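Mandelate racemase/muconate lactonizing enzyme (Polaromonas sp., PDB 2OG9) probably racemises mandelate or a related hydroxy acid, as a member of the enolase superfamily. Local coordinates at residues V18-C23 against L50-E55; G64-K69 against I119-V124. One frame throughout, in Å; residues are numbered along the deposited sequence.

In the fold
Both contacts belong to the N-terminal part of the chain, on the same side of its centre, with their own centres about 9 Å apart. Interaction 1 pairs strands 15-26 and 46-56 inside a four-stranded antiparallel sheet; interaction 2 comes later in the sequence and sets helix 114-133 against strand 61-69, the outermost strand of that sheet within the chain. Neighbouring strands join the two: L50 N to S66 O and A52 O to G64 N are probable hydrogen bonds, and A52 CB also packs on A121 O. Sheet and helix together thus form one alpha+beta unit, the capping domain that accompanies the TIM barrel in enolase-superfamily enzymes.

Interaction 1 of 2, residues V18-C23 against L50-E55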
loop_
_atom_site.group_PDB
_atom_site.type_symbol
_atom_site.label_atom_id
_atom_site.label_comp_id
_atom_site.label_asym_id
_atom_site.label_seq_id
_atom_site.Cartn_x
_atom_site.Cartn_y
_atom_site.Cartn_z
ATOM N N VAL A 18 -49.186 4.072 14.160
ATOM C CA VAL A 18 -48.417 3.856 12.941
ATOM C C VAL A 18 -49.289 3.120 11.937
ATOM O O VAL A 18 -49.966 2.158 12.291
ATOM C CB VAL A 18 -47.151 2.999 13.198
ATOM C CG1 VAL A 18 -46.399 2.788 11.899
ATOM C CG2 VAL A 18 -46.252 3.671 14.220
ATOM N N ARG A 19 -49.285 3.583 10.691
ATOM C CA ARG A 19 -50.057 2.931 9.641
ATOM C C ARG A 19 -49.200 2.709 8.403
ATOM O O ARG A 19 -48.528 3.622 7.929
ATOM C CB ARG A 19 -51.288 3.762 9.254
ATOM C CG ARG A 19 -52.047 3.180 8.060
ATOM C CD ARG A 19 -53.437 3.795 7.884
ATOM N NE ARG A 19 -54.128 3.219 6.732
ATOM C CZ ARG A 19 -53.865 3.533 5.468
ATOM N NH1 ARG A 19 -52.929 4.431 5.190
ATOM N NH2 ARG A 19 -54.524 2.941 4.476
ATOM N N ILE A 20 -49.217 1.488 7.887
ATOM C CA ILE A 20 -48.456 1.171 6.688
ATOM C C ILE A 20 -49.410 0.751 5.588
ATOM O O ILE A 20 -50.401 0.064 5.837
ATOM C CB ILE A 20 -47.449 0.043 6.924
ATOM C CG1 ILE A 20 -48.149 -1.147 7.578
ATOM C CG2 ILE A 20 -46.283 0.563 7.752
ATOM C CD1 ILE A 20 -47.287 -2.369 7.681
ATOM N N SER A 21 -49.099 1.170 4.370
ATOM C CA SER A 21 -49.929 0.868 3.216
ATOM C C SER A 21 -49.054 0.435 2.055
ATOM O O SER A 21 -48.004 1.028 1.820
ATOM C CB SER A 21 -50.709 2.118 2.782
ATOM O OG SER A 21 -51.300 2.785 3.880
ATOM N N SER A 22 -49.490 -0.591 1.332
ATOM C CA SER A 22 -48.766 -1.067 0.160
ATOM C C SER A 22 -49.615 -0.625 -1.025
ATOM O O SER A 22 -50.656 -1.211 -1.318
ATOM C CB SER A 22 -48.624 -2.588 0.179
ATOM O OG SER A 22 -47.794 -3.021 -0.891
ATOM N N CYS A 23 -49.153 0.424 -1.692
ATOM C CA CYS A 23 -49.853 1.019 -2.822
ATOM C C CYS A 23 -49.203 0.693 -4.163
ATOM O O CYS A 23 -48.023 0.956 -4.365
ATOM C CB CYS A 23 -49.897 2.533 -2.607
ATOM S SG CYS A 23 -50.598 3.485 -3.950
ATOM N N LEU A 50 -44.465 1.634 -0.582
ATOM C CA LEU A 50 -44.804 1.357 0.811
ATOM C C LEU A 50 -44.893 2.680 1.558
ATOM O O LEU A 50 -43.893 3.368 1.734
ATOM C CB LEU A 50 -43.745 0.473 1.480
ATOM C CG LEU A 50 -43.909 0.339 3.001
ATOM C CD1 LEU A 50 -45.204 -0.395 3.303
ATOM C CD2 LEU A 50 -42.720 -0.398 3.598
ATOM N N PHE A 51 -46.099 3.049 1.979
ATOM C CA PHE A 51 -46.288 4.285 2.720
ATOM C C PHE A 51 -46.320 4.005 4.218
ATOM O O PHE A 51 -46.899 3.012 4.662
ATOM C CB PHE A 51 -47.605 4.962 2.320
ATOM C CG PHE A 51 -47.562 5.645 0.984
ATOM C CD1 PHE A 51 -46.780 6.781 0.793
ATOM C CD2 PHE A 51 -48.305 5.151 -0.087
ATOM C CE1 PHE A 51 -46.738 7.419 -0.450
ATOM C CE2 PHE A 51 -48.268 5.780 -1.334
ATOM C CZ PHE A 51 -47.483 6.916 -1.513
ATOM N N ALA A 52 -45.682 4.878 4.986
ATOM C CA ALA A 52 -45.673 4.761 6.436
ATOM C C ALA A 52 -46.151 6.090 6.991
ATOM O O ALA A 52 -45.675 7.158 6.581
ATOM C CB ALA A 52 -44.268 4.457 6.946
ATOM N N GLU A 53 -47.116 6.018 7.902
ATOM C CA GLU A 53 -47.666 7.200 8.552
ATOM C C GLU A 53 -47.406 7.027 10.038
ATOM O O GLU A 53 -47.653 5.956 10.602
ATOM C CB GLU A 53 -49.170 7.308 8.294
ATOM C CG GLU A 53 -49.530 7.617 6.848
ATOM C CD GLU A 53 -51.009 7.406 6.564
ATOM O OE1 GLU A 53 -51.381 6.312 6.085
ATOM O OE2 GLU A 53 -51.801 8.332 6.836
ATOM N N ILE A 54 -46.890 8.075 10.664
ATOM C CA ILE A 54 -46.575 8.045 12.084
ATOM C C ILE A 54 -47.188 9.260 12.772
ATOM O O ILE A 54 -47.105 10.384 12.264
ATOM C CB ILE A 54 -45.035 8.054 12.310
ATOM C CG1 ILE A 54 -44.407 6.797 11.696
ATOM C CG2 ILE A 54 -44.717 8.116 13.795
ATOM C CD1 ILE A 54 -42.881 6.763 11.799
ATOM N N GLU A 55 -47.806 9.029 13.925
ATOM C CA GLU A 55 -48.427 10.100 14.697
ATOM C C GLU A 55 -48.047 9.935 16.164
ATOM O O GLU A 55 -47.842 8.818 16.634
ATOM C CB GLU A 55 -49.949 10.077 14.501
ATOM C CG GLU A 55 -50.381 10.688 13.170
ATOM C CD GLU A 55 -51.875 10.571 12.897
ATOM O OE1 GLU A 55 -52.673 10.580 13.860
ATOM O OE2 GLU A 55 -52.249 10.488 11.707
#
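Strands 18-23 and 50-55 form an antiparallel beta ladder in the interior of the N-terminal sheet, where strand 15-26 lies between strands 46-56 and 375-382. R19 with E53 and S21 with F51 are the hydrogen-bonded pairs, each closed by two backbone bonds; S21 O, for example, takes F51 N at 2.8 Å. Between them, at the non-hydrogen-bonded pair of I20 and A52, I20 CA leans on F51 O at 3.1 Å in a CA-H...O contact.

On one face R19 and E53 run side by side. With CG anti to the backbone N (chi1 174°) and the chain extended to NE, R19 brings NH1 to E53 OE1 at 2.6 Å. This salt bridge is in the guanidinium plane, but the bond itself is bent, with an N-H...O angle of 135°, and the carboxylate stands almost perpendicular to the guanidinium. NH2 reaches E378 on the next strand, so one arginine ties three strands. A leucine in its place would probably leave the carboxylates of E53 and E378 without their shared positive partner. Farther along this face, C23 CB touches the F51 ring edge at CE2 (3.8 Å).

V18, I20, L50, A52 and I54 line the other, largely apolar face, where F122 of helix 114-133 covers V18, I20 and A52. Such a sheet with helices packed on one face is characteristic of the enolase-superfamily N-terminal capping domain.

Interaction 2 of 2, residues G64-K69 against I119-V124; sequences GFSYSK and IGAFDV
V124 and A121 of helix 114-133 lie against the backbone of G64 and F65, a helix-on-sheet packing within the alpha+beta capping domain of the enolase superfamily. The short segments run roughly antiparallel, at 153°, and their axes come within 5.5 Å. Such a close approach is consistent with the small residues here: G64 and A121 meet where the helix crosses strand 61-69. A side chain on G64 would run into A121 O and V124 CB; its bare CA instead makes a CA-H...O contact with A121 O.

V124 can be followed outward. Its CB already touches the strand, 3.7 Å from G64 CA and 4.1 Å from F65 N. From there the two methyls divide: CG1, anti to the helix backbone N (chi1 176°), rests on G64 CA at 3.6 Å, while CG2 lies 4.1 Å from F65 O. Across this contact the isopropyl group thus meets the peptide backbone at the start of the segment and no side chain; outside it, V124 also touches L363. F65 N is buried beneath it without any hydrogen-bond partner, its approach to A121 O (3.8 Å) being too long to satisfy it.

F65 turns its own side chain away from the helix, onto F51 of strand 46-56. S66 points back toward the helix, but its hydroxyl is hydrogen-bonded to Q76 OE1 of helix 73-83, so that residue links strand 61-69 to a second helix. Farther along the strand, beyond the reach of helix 114-133, Y67 OH bonds to D288 and R291, and K69 N meets S108 OG of a second subunit. On the helix side, A121 CB lies 4.0 Å from both F65 CA and S66 OG.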
loop_
_atom_site.group_PDB
_atom_site.type_symbol
_atom_site.label_atom_id
_atom_site.label_comp_id
_atom_site.label_asym_id
_atom_site.label_seq_id
_atom_site.Cartn_x
_atom_site.Cartn_y
_atom_site.Cartn_z
ATOM N N GLY A 64 -43.784 8.934 5.110
ATOM C CA GLY A 64 -42.574 8.514 4.424
ATOM C C GLY A 64 -42.894 7.364 3.499
ATOM O O GLY A 64 -44.024 6.861 3.494
ATOM N N PHE A 65 -41.921 6.932 2.702
ATOM C CA PHE A 65 -42.177 5.818 1.805
ATOM C C PHE A 65 -40.910 5.167 1.286
ATOM O O PHE A 65 -39.825 5.731 1.377
ATOM C CB PHE A 65 -43.047 6.279 0.622
ATOM C CG PHE A 65 -42.357 7.229 -0.324
ATOM C CD1 PHE A 65 -41.628 6.745 -1.407
ATOM C CD2 PHE A 65 -42.432 8.603 -0.131
ATOM C CE1 PHE A 65 -40.984 7.613 -2.289
ATOM C CE2 PHE A 65 -41.791 9.484 -1.005
ATOM C CZ PHE A 65 -41.064 8.983 -2.089
ATOM N N SER A 66 -41.062 3.950 0.786
ATOM C CA SER A 66 -39.974 3.208 0.169
ATOM C C SER A 66 -40.672 2.613 -1.046
ATOM O O SER A 66 -41.870 2.848 -1.242
ATOM C CB SER A 66 -39.420 2.116 1.098
ATOM O OG SER A 66 -40.417 1.190 1.489
ATOM N N TYR A 67 -39.958 1.857 -1.869
ATOM C CA TYR A 67 -40.585 1.308 -3.058
ATOM C C TYR A 67 -39.834 0.098 -3.587
ATOM O O TYR A 67 -38.720 -0.199 -3.158
ATOM C CB TYR A 67 -40.626 2.381 -4.152
ATOM C CG TYR A 67 -39.285 2.603 -4.818
ATOM C CD1 TYR A 67 -38.927 1.891 -5.960
ATOM C CD2 TYR A 67 -38.351 3.479 -4.274
ATOM C CE1 TYR A 67 -37.673 2.044 -6.544
ATOM C CE2 TYR A 67 -37.090 3.641 -4.849
ATOM C CZ TYR A 67 -36.759 2.917 -5.984
ATOM O OH TYR A 67 -35.515 3.052 -6.558
ATOM N N SER A 68 -40.464 -0.591 -4.528
ATOM C CA SER A 68 -39.870 -1.745 -5.174
ATOM C C SER A 68 -40.278 -1.720 -6.635
ATOM O O SER A 68 -41.462 -1.580 -6.955
ATOM C CB SER A 68 -40.367 -3.057 -4.558
ATOM O OG SER A 68 -40.071 -3.131 -3.180
ATOM N N LYS A 69 -39.289 -1.819 -7.512
ATOM C CA LYS A 69 -39.533 -1.883 -8.945
ATOM C C LYS A 69 -39.341 -3.373 -9.189
ATOM O O LYS A 69 -38.249 -3.901 -8.985
ATOM C CB LYS A 69 -38.498 -1.052 -9.701
ATOM C CG LYS A 69 -38.760 0.449 -9.620
ATOM C CD LYS A 69 -37.545 1.259 -10.052
ATOM C CE LYS A 69 -37.869 2.180 -11.217
ATOM N NZ LYS A 69 -36.744 3.104 -11.559
ATOM N N ILE A 119 -37.698 -0.305 6.849
ATOM C CA ILE A 119 -37.310 0.613 7.914
ATOM C C ILE A 119 -37.252 2.045 7.365
ATOM O O ILE A 119 -37.659 2.997 8.032
ATOM C CB ILE A 119 -35.927 0.211 8.505
ATOM C CG1 ILE A 119 -36.064 -1.098 9.291
ATOM C CG2 ILE A 119 -35.384 1.316 9.398
ATOM C CD1 ILE A 119 -34.733 -1.644 9.837
ATOM N N GLY A 120 -36.755 2.178 6.140
ATOM C CA GLY A 120 -36.643 3.482 5.505
ATOM C C GLY A 120 -37.953 4.241 5.371
ATOM O O GLY A 120 -37.957 5.466 5.430
ATOM N N ALA A 121 -39.061 3.532 5.180
ATOM C CA ALA A 121 -40.352 4.205 5.058
ATOM C C ALA A 121 -40.651 4.926 6.367
ATOM O O ALA A 121 -41.142 6.064 6.364
ATOM C CB ALA A 121 -41.454 3.199 4.746
ATOM N N PHE A 122 -40.347 4.260 7.484
ATOM C CA PHE A 122 -40.571 4.831 8.807
ATOM C C PHE A 122 -39.576 5.964 9.038
ATOM O O PHE A 122 -39.929 7.019 9.557
ATOM C CB PHE A 122 -40.374 3.767 9.905
ATOM C CG PHE A 122 -41.349 2.617 9.834
ATOM C CD1 PHE A 122 -42.716 2.836 9.952
ATOM C CD2 PHE A 122 -40.893 1.314 9.641
ATOM C CE1 PHE A 122 -43.621 1.769 9.877
ATOM C CE2 PHE A 122 -41.790 0.239 9.565
ATOM C CZ PHE A 122 -43.157 0.471 9.682
ATOM N N ASP A 123 -38.329 5.727 8.649
ATOM C CA ASP A 123 -37.264 6.710 8.811
ATOM C C ASP A 123 -37.619 8.025 8.118
ATOM O O ASP A 123 -37.451 9.100 8.693
ATOM C CB ASP A 123 -35.960 6.154 8.230
ATOM C CG ASP A 123 -34.769 7.045 8.508
ATOM O OD1 ASP A 123 -34.285 7.060 9.659
ATOM O OD2 ASP A 123 -34.306 7.728 7.572
ATOM N N VAL A 124 -38.112 7.944 6.886
ATOM C CA VAL A 124 -38.468 9.159 6.163
ATOM C C VAL A 124 -39.595 9.891 6.887
ATOM O O VAL A 124 -39.574 11.117 7.031
ATOM C CB VAL A 124 -38.908 8.847 4.720
ATOM C CG1 VAL A 124 -39.361 10.126 4.031
ATOM C CG2 VAL A 124 -37.748 8.235 3.944
#